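Side-chain contacts in O-methyltransferase (PDB 2GPY), which probably transfers a methyl group from S-adenosylmethionine to a hydroxyl oxygen of a substrate not yet identified, in a metal-dependent reaction: residues H48-A53 and L155-N160; Y197-F202 and G207-I212. All coordinates share one frame; numbering follows the deposited sequence. Where two conformers were deposited one is given.

Contact 1: residues H48-A53 and L155-N160; sequences HLLKMA and LILSDN. With MG (magnesium ion), chain G.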
loop_
_atom_site.group_PDB
_atom_site.type_symbol
_atom_site.label_atom_id
_atom_site.label_comp_id
_atom_site.label_asym_id
_atom_site.label_seq_id
_atom_site.Cartn_x
_atom_site.Cartn_y
_atom_site.Cartn_z
ATOM N N HIS B 48 -6.858 -1.544 5.716
ATOM C CA HIS B 48 -5.810 -0.603 6.164
ATOM C C HIS B 48 -5.025 -0.012 4.977
ATOM O O HIS B 48 -4.697 1.200 4.947
ATOM C CB HIS B 48 -4.873 -1.281 7.148
ATOM C CG HIS B 48 -4.143 -0.313 8.036
ATOM N ND1 HIS B 48 -4.782 0.398 9.019
ATOM C CD2 HIS B 48 -2.850 0.083 8.063
ATOM C CE1 HIS B 48 -3.913 1.188 9.630
ATOM N NE2 HIS B 48 -2.731 1.007 9.075
ATOM N N LEU B 49 -4.694 -0.857 4.010
ATOM C CA LEU B 49 -3.991 -0.395 2.807
ATOM C C LEU B 49 -4.873 0.580 2.015
ATOM O O LEU B 49 -4.395 1.593 1.491
ATOM C CB LEU B 49 -3.593 -1.577 1.937
ATOM C CG LEU B 49 -2.557 -2.560 2.528
ATOM C CD1 LEU B 49 -2.521 -3.796 1.637
ATOM C CD2 LEU B 49 -1.187 -1.955 2.689
ATOM N N LEU B 50 -6.163 0.292 1.942
ATOM C CA LEU B 50 -7.090 1.227 1.310
ATOM C C LEU B 50 -7.112 2.573 2.028
ATOM O O LEU B 50 -7.107 3.611 1.373
ATOM C CB LEU B 50 -8.506 0.643 1.223
ATOM C CG LEU B 50 -8.741 -0.495 0.232
ATOM C CD1 LEU B 50 -10.064 -1.207 0.539
ATOM C CD2 LEU B 50 -8.723 0.001 -1.213
ATOM N N LYS B 51 -7.171 2.577 3.366
ATOM C CA LYS B 51 -7.203 3.828 4.104
ATOM C C LYS B 51 -5.960 4.640 3.803
ATOM O O LYS B 51 -6.006 5.886 3.746
ATOM C CB LYS B 51 -7.301 3.603 5.623
ATOM C CG LYS B 51 -8.657 3.061 6.100
ATOM C CD LYS B 51 -8.604 2.938 7.607
ATOM C CE LYS B 51 -9.433 1.793 8.099
ATOM N NZ LYS B 51 -9.427 1.822 9.631
HETATM N N MSE B 52 -4.850 3.928 3.618
HETATM C CA MSE B 52 -3.580 4.545 3.339
HETATM C C MSE B 52 -3.606 5.222 1.968
HETATM O O MSE B 52 -3.047 6.316 1.801
HETATM C CB MSE B 52 -2.504 3.453 3.370
HETATM C CG MSE B 52 -1.182 3.939 3.466
HETATM SE SE MSE B 52 0.093 2.463 3.367
HETATM C CE MSE B 52 -0.824 1.145 3.879
ATOM N N ALA B 53 -4.197 4.540 0.988
ATOM C CA ALA B 53 -4.344 5.065 -0.370
ATOM C C ALA B 53 -5.463 6.096 -0.536
ATOM O O ALA B 53 -5.424 6.858 -1.491
ATOM C CB ALA B 53 -4.532 3.936 -1.350
ATOM N N LEU B 155 -5.265 1.564 -8.434
ATOM C CA LEU B 155 -4.889 0.228 -7.994
ATOM C C LEU B 155 -5.841 -0.813 -8.523
ATOM O O LEU B 155 -7.052 -0.634 -8.484
ATOM C CB LEU B 155 -4.963 0.128 -6.467
ATOM C CG LEU B 155 -4.165 1.205 -5.725
ATOM C CD1 LEU B 155 -4.371 1.133 -4.194
ATOM C CD2 LEU B 155 -2.669 1.124 -6.088
ATOM N N ILE B 156 -5.283 -1.936 -8.924
ATOM C CA ILE B 156 -6.061 -3.148 -9.078
ATOM C C ILE B 156 -5.611 -4.107 -7.979
ATOM O O ILE B 156 -4.423 -4.434 -7.863
ATOM C CB ILE B 156 -5.907 -3.771 -10.480
ATOM C CG1 ILE B 156 -6.364 -2.745 -11.523
ATOM C CG2 ILE B 156 -6.812 -5.043 -10.574
ATOM C CD1 ILE B 156 -6.119 -3.141 -12.921
ATOM N N LEU B 157 -6.565 -4.518 -7.151
ATOM C CA LEU B 157 -6.281 -5.428 -6.042
ATOM C C LEU B 157 -6.855 -6.793 -6.387
ATOM O O LEU B 157 -8.050 -6.904 -6.737
ATOM C CB LEU B 157 -6.935 -4.907 -4.756
ATOM C CG LEU B 157 -6.603 -3.469 -4.390
ATOM C CD1 LEU B 157 -7.512 -3.035 -3.223
ATOM C CD2 LEU B 157 -5.139 -3.340 -4.063
ATOM N N SER B 158 -6.020 -7.829 -6.330
ATOM C CA SER B 158 -6.505 -9.184 -6.617
ATOM C C SER B 158 -6.417 -10.050 -5.353
ATOM O O SER B 158 -5.330 -10.243 -4.819
ATOM C CB SER B 158 -5.676 -9.837 -7.715
ATOM O OG SER B 158 -5.626 -9.076 -8.914
ATOM N N ASP B 159 -7.553 -10.558 -4.880
ATOM C CA ASP B 159 -7.583 -11.474 -3.746
ATOM C C ASP B 159 -7.222 -12.910 -4.173
ATOM O O ASP B 159 -7.364 -13.261 -5.355
ATOM C CB ASP B 159 -8.986 -11.467 -3.113
ATOM C CG ASP B 159 -9.012 -12.116 -1.742
ATOM O OD1 ASP B 159 -7.927 -12.310 -1.131
ATOM O OD2 ASP B 159 -10.125 -12.451 -1.289
ATOM N N ASN B 160 -6.775 -13.725 -3.209
ATOM C CA ASN B 160 -6.572 -15.159 -3.401
ATOM C C ASN B 160 -5.524 -15.510 -4.445
ATOM O O ASN B 160 -5.660 -16.516 -5.171
ATOM C CB ASN B 160 -7.918 -15.885 -3.682
ATOM C CG ASN B 160 -8.921 -15.697 -2.559
ATOM O OD1 ASN B 160 -8.605 -15.969 -1.390
ATOM N ND2 ASN B 160 -10.149 -15.229 -2.893
HETATM MG MG MG G . -9.597 -16.332 0.370
HETATM O O HOH W 1 -9.163 -14.379 1.228
HETATM O O HOH W 2 -11.512 -15.708 -0.230
HETATM O O HOH W 3 -10.311 -18.131 -0.317
HETATM O O HOH W 4 -10.461 -16.870 2.151
#

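Contact 2: residues Y197-F202 and G207-I212; sequences YDTRIF and GIAISI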
loop_
_atom_site.group_PDB
_atom_site.type_symbol
_atom_site.label_atom_id
_atom_site.label_comp_id
_atom_site.label_asym_id
_atom_site.label_seq_id
_atom_site.Cartn_x
_atom_site.Cartn_y
_atom_site.Cartn_z
ATOM N N TYR B 197 1.271 -1.971 -15.531
ATOM C CA TYR B 197 1.108 -2.086 -14.086
ATOM C C TYR B 197 2.395 -2.449 -13.419
ATOM O O TYR B 197 3.251 -3.122 -13.995
ATOM C CB TYR B 197 0.036 -3.113 -13.736
ATOM C CG TYR B 197 -1.303 -2.627 -14.185
ATOM C CD1 TYR B 197 -1.757 -2.865 -15.488
ATOM C CD2 TYR B 197 -2.086 -1.856 -13.339
ATOM C CE1 TYR B 197 -2.996 -2.364 -15.909
ATOM C CE2 TYR B 197 -3.315 -1.369 -13.748
ATOM C CZ TYR B 197 -3.751 -1.611 -15.027
ATOM O OH TYR B 197 -4.985 -1.098 -15.408
ATOM N N ASP B 198 2.515 -1.942 -12.199
ATOM C CA ASP B 198 3.601 -2.204 -11.320
ATOM C C ASP B 198 2.972 -3.119 -10.270
ATOM O O ASP B 198 2.221 -2.653 -9.431
ATOM C CB ASP B 198 3.942 -0.875 -10.683
ATOM C CG ASP B 198 5.283 -0.844 -10.148
ATOM O OD1 ASP B 198 5.677 -1.856 -9.510
ATOM O OD2 ASP B 198 5.934 0.195 -10.366
ATOM N N THR B 199 3.253 -4.410 -10.322
ATOM C CA THR B 199 2.516 -5.364 -9.469
ATOM C C THR B 199 3.430 -6.056 -8.459
ATOM O O THR B 199 4.508 -6.542 -8.817
ATOM C CB THR B 199 1.779 -6.427 -10.325
ATOM O OG1 THR B 199 0.824 -5.782 -11.177
ATOM C CG2 THR B 199 1.042 -7.460 -9.429
ATOM N N ARG B 200 3.007 -6.078 -7.200
ATOM C CA ARG B 200 3.669 -6.885 -6.175
ATOM C C ARG B 200 2.626 -7.721 -5.460
ATOM O O ARG B 200 1.443 -7.345 -5.408
ATOM C CB ARG B 200 4.423 -6.015 -5.167
ATOM C CG ARG B 200 5.414 -5.063 -5.825
ATOM C CD ARG B 200 6.697 -4.947 -5.046
ATOM N NE ARG B 200 7.621 -6.017 -5.396
ATOM C CZ ARG B 200 8.006 -6.983 -4.574
ATOM N NH1 ARG B 200 7.555 -7.022 -3.327
ATOM N NH2 ARG B 200 8.852 -7.909 -5.004
ATOM N N ILE B 201 3.061 -8.862 -4.925
ATOM C CA ILE B 201 2.161 -9.746 -4.167
ATOM C C ILE B 201 2.502 -9.645 -2.702
ATOM O O ILE B 201 3.661 -9.855 -2.340
ATOM C CB ILE B 201 2.290 -11.232 -4.595
ATOM C CG1 ILE B 201 1.854 -11.401 -6.078
ATOM C CG2 ILE B 201 1.408 -12.111 -3.650
ATOM C CD1 ILE B 201 2.213 -12.708 -6.664
ATOM N N PHE B 202 1.510 -9.309 -1.872
ATOM C CA PHE B 202 1.718 -9.172 -0.422
ATOM C C PHE B 202 1.252 -10.434 0.296
ATOM O O PHE B 202 0.144 -10.891 0.052
ATOM C CB PHE B 202 0.952 -7.961 0.132
ATOM C CG PHE B 202 1.639 -6.627 -0.097
ATOM C CD1 PHE B 202 2.891 -6.551 -0.715
ATOM C CD2 PHE B 202 1.049 -5.449 0.350
ATOM C CE1 PHE B 202 3.521 -5.321 -0.927
ATOM C CE2 PHE B 202 1.672 -4.213 0.150
ATOM C CZ PHE B 202 2.917 -4.153 -0.489
ATOM N N GLY B 207 -3.052 -14.027 0.081
ATOM C CA GLY B 207 -2.265 -13.366 -0.952
ATOM C C GLY B 207 -3.116 -12.311 -1.639
ATOM O O GLY B 207 -4.258 -12.589 -2.087
ATOM N N ILE B 208 -2.584 -11.094 -1.666
ATOM C CA ILE B 208 -3.226 -9.983 -2.339
ATOM C C ILE B 208 -2.214 -9.387 -3.297
ATOM O O ILE B 208 -1.128 -8.982 -2.869
ATOM C CB ILE B 208 -3.666 -8.902 -1.366
ATOM C CG1 ILE B 208 -4.608 -9.480 -0.278
ATOM C CG2 ILE B 208 -4.372 -7.754 -2.153
ATOM C CD1 ILE B 208 -4.917 -8.465 0.822
ATOM N N ALA B 209 -2.542 -9.362 -4.587
ATOM C CA ALA B 209 -1.673 -8.661 -5.534
ATOM C C ALA B 209 -2.138 -7.223 -5.603
ATOM O O ALA B 209 -3.356 -6.954 -5.642
ATOM C CB ALA B 209 -1.754 -9.293 -6.886
ATOM N N ILE B 210 -1.189 -6.302 -5.560
ATOM C CA ILE B 210 -1.494 -4.872 -5.681
ATOM C C ILE B 210 -0.799 -4.384 -6.930
ATOM O O ILE B 210 0.432 -4.317 -6.992
ATOM C CB ILE B 210 -1.004 -4.093 -4.471
ATOM C CG1 ILE B 210 -1.663 -4.666 -3.207
ATOM C CG2 ILE B 210 -1.365 -2.623 -4.597
ATOM C CD1 ILE B 210 -0.679 -4.795 -2.136
ATOM N N SER B 211 -1.599 -4.105 -7.949
ATOM C CA SER B 211 -1.071 -3.625 -9.218
ATOM C C SER B 211 -1.299 -2.132 -9.290
ATOM O O SER B 211 -2.437 -1.672 -9.227
ATOM C CB SER B 211 -1.798 -4.322 -10.389
ATOM O OG SER B 211 -1.724 -5.730 -10.248
ATOM N N ILE B 212 -0.221 -1.361 -9.398
ATOM C CA ILE B 212 -0.353 0.075 -9.471
ATOM C C ILE B 212 -0.238 0.540 -10.927
ATOM O O ILE B 212 0.771 0.309 -11.591
ATOM C CB ILE B 212 0.736 0.793 -8.625
ATOM C CG1 ILE B 212 0.811 0.164 -7.212
ATOM C CG2 ILE B 212 0.452 2.304 -8.556
ATOM C CD1 ILE B 212 1.857 0.883 -6.294
#

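Contact 1: residues H48-A53 and L155-N160
Leu50 and Leu157 meet methyl to methyl, CD2 of Leu50 lying 3.8 Å from CD1 of Leu157. They illustrate how a helix can be seated on a strand with little shared surface: the backbones stay well apart, and long leucine side chains span the gap. On the strand, Leu155 and Leu157 are two positions apart and both rise toward the helix. Each is extended, with CD1 anti to CA (chi2 175° and 171°), which carries that methyl to the far end of the side chain. Leu155 uses its CD1 against the small Ala53, whose CB is 4.0 Å away. Leu50 starts out beside the strand rather than at it, and its CD2 branch makes the approach.

No hydrogen bond crosses the contact; past the strand's end Asn160 OD1 binds the magnesium ion at 2.0 Å, with Asp206 and four waters completing six ligands. Its ND2 donates to a metal-bound water, 3.0 Å from ND2, and to Asp133, which should fix the rotation of the amide. Such a site is consistent with a cation-dependent O-methyltransferase.

In the Rossmann-like sheet, Leu50 and Leu157 both also touch Val129 of strand 127-133, while Leu155 and Leu157 reach Ile212 and Ile210 of strand 208-213. Helix 40-53 covers one face of this sheet, from strand 127-133 to the hairpin of strands 208-213 and 197-202.

Contact 2: residues Y197-F202 and G207-I212
Thr199 and Ser211 face each other as a non-hydrogen-bonded pair of an antiparallel hairpin, and their side chains supply the bond that the backbone omits there: Thr199 OG1 and Ser211 OG are 2.7 Å apart, and either could donate. With OG1 anti to its own carbonyl carbon (chi1 -61°), Thr199 turns the hydroxyl to its neighbour and sends CG2 along the strand, 4.2 Å from Ala209 CB. Tyr197 CD2 lies 3.9 Å from Ser211 CB, and Leu191 of helix 189-193 covers Thr199, Ala209 and Ser211. A valine here would remove OG1, and Ser211 OG would probably lose its mate across the strands and be free to turn.

The other face is the more heavily packed, through Phe202, Ile210 and Ile212. Ile210 CD1 sits over one face of the Phe202 ring, though modelled too close for its exact place to be trusted. Ile212 packs on Asp198, CB to CB at 4.2 Å. Looseness is confined to the polar ends: the carboxylate of Asp198 turns off the hairpin to a salt bridge with Lys51 of the second subunit, and Arg200 packs on His48 of that subunit.

Six backbone hydrogen bonds join the strands, from Ile212 N to Asp198 O at 2.8 Å to Ile208 N to Phe202 O at 3.2 Å. Ile210 O takes a second bond, from His48 of the second subunit. The chemistry therefore divides the work: main-chain bonds set the register, two hydroxyls share one bond beneath a helix, and charge is spent on the dimer interface.

How the contacts relate
From the N terminus, helix 40-53 comes first, and contact 1 closes a long loop of 101 residues that includes much of the parallel sheet and its helices. Contact 2 closes later and over only four residues, as a hairpin; the two follow in series, neither nested nor crossed. They are joined edge to edge in the sheet, where strand 154-159 runs beside strand 208-213 and Ile156 O lies 2.8 Å from Ser211 N, a probable hydrogen bond. The strand order of the whole sheet, 3-2-1-4-5-7-6 with an antiparallel seventh strand, is the hallmark of class I methyltransferases. Both contacts also reach the second subunit, so helix and hairpin are shared between fold and dimer.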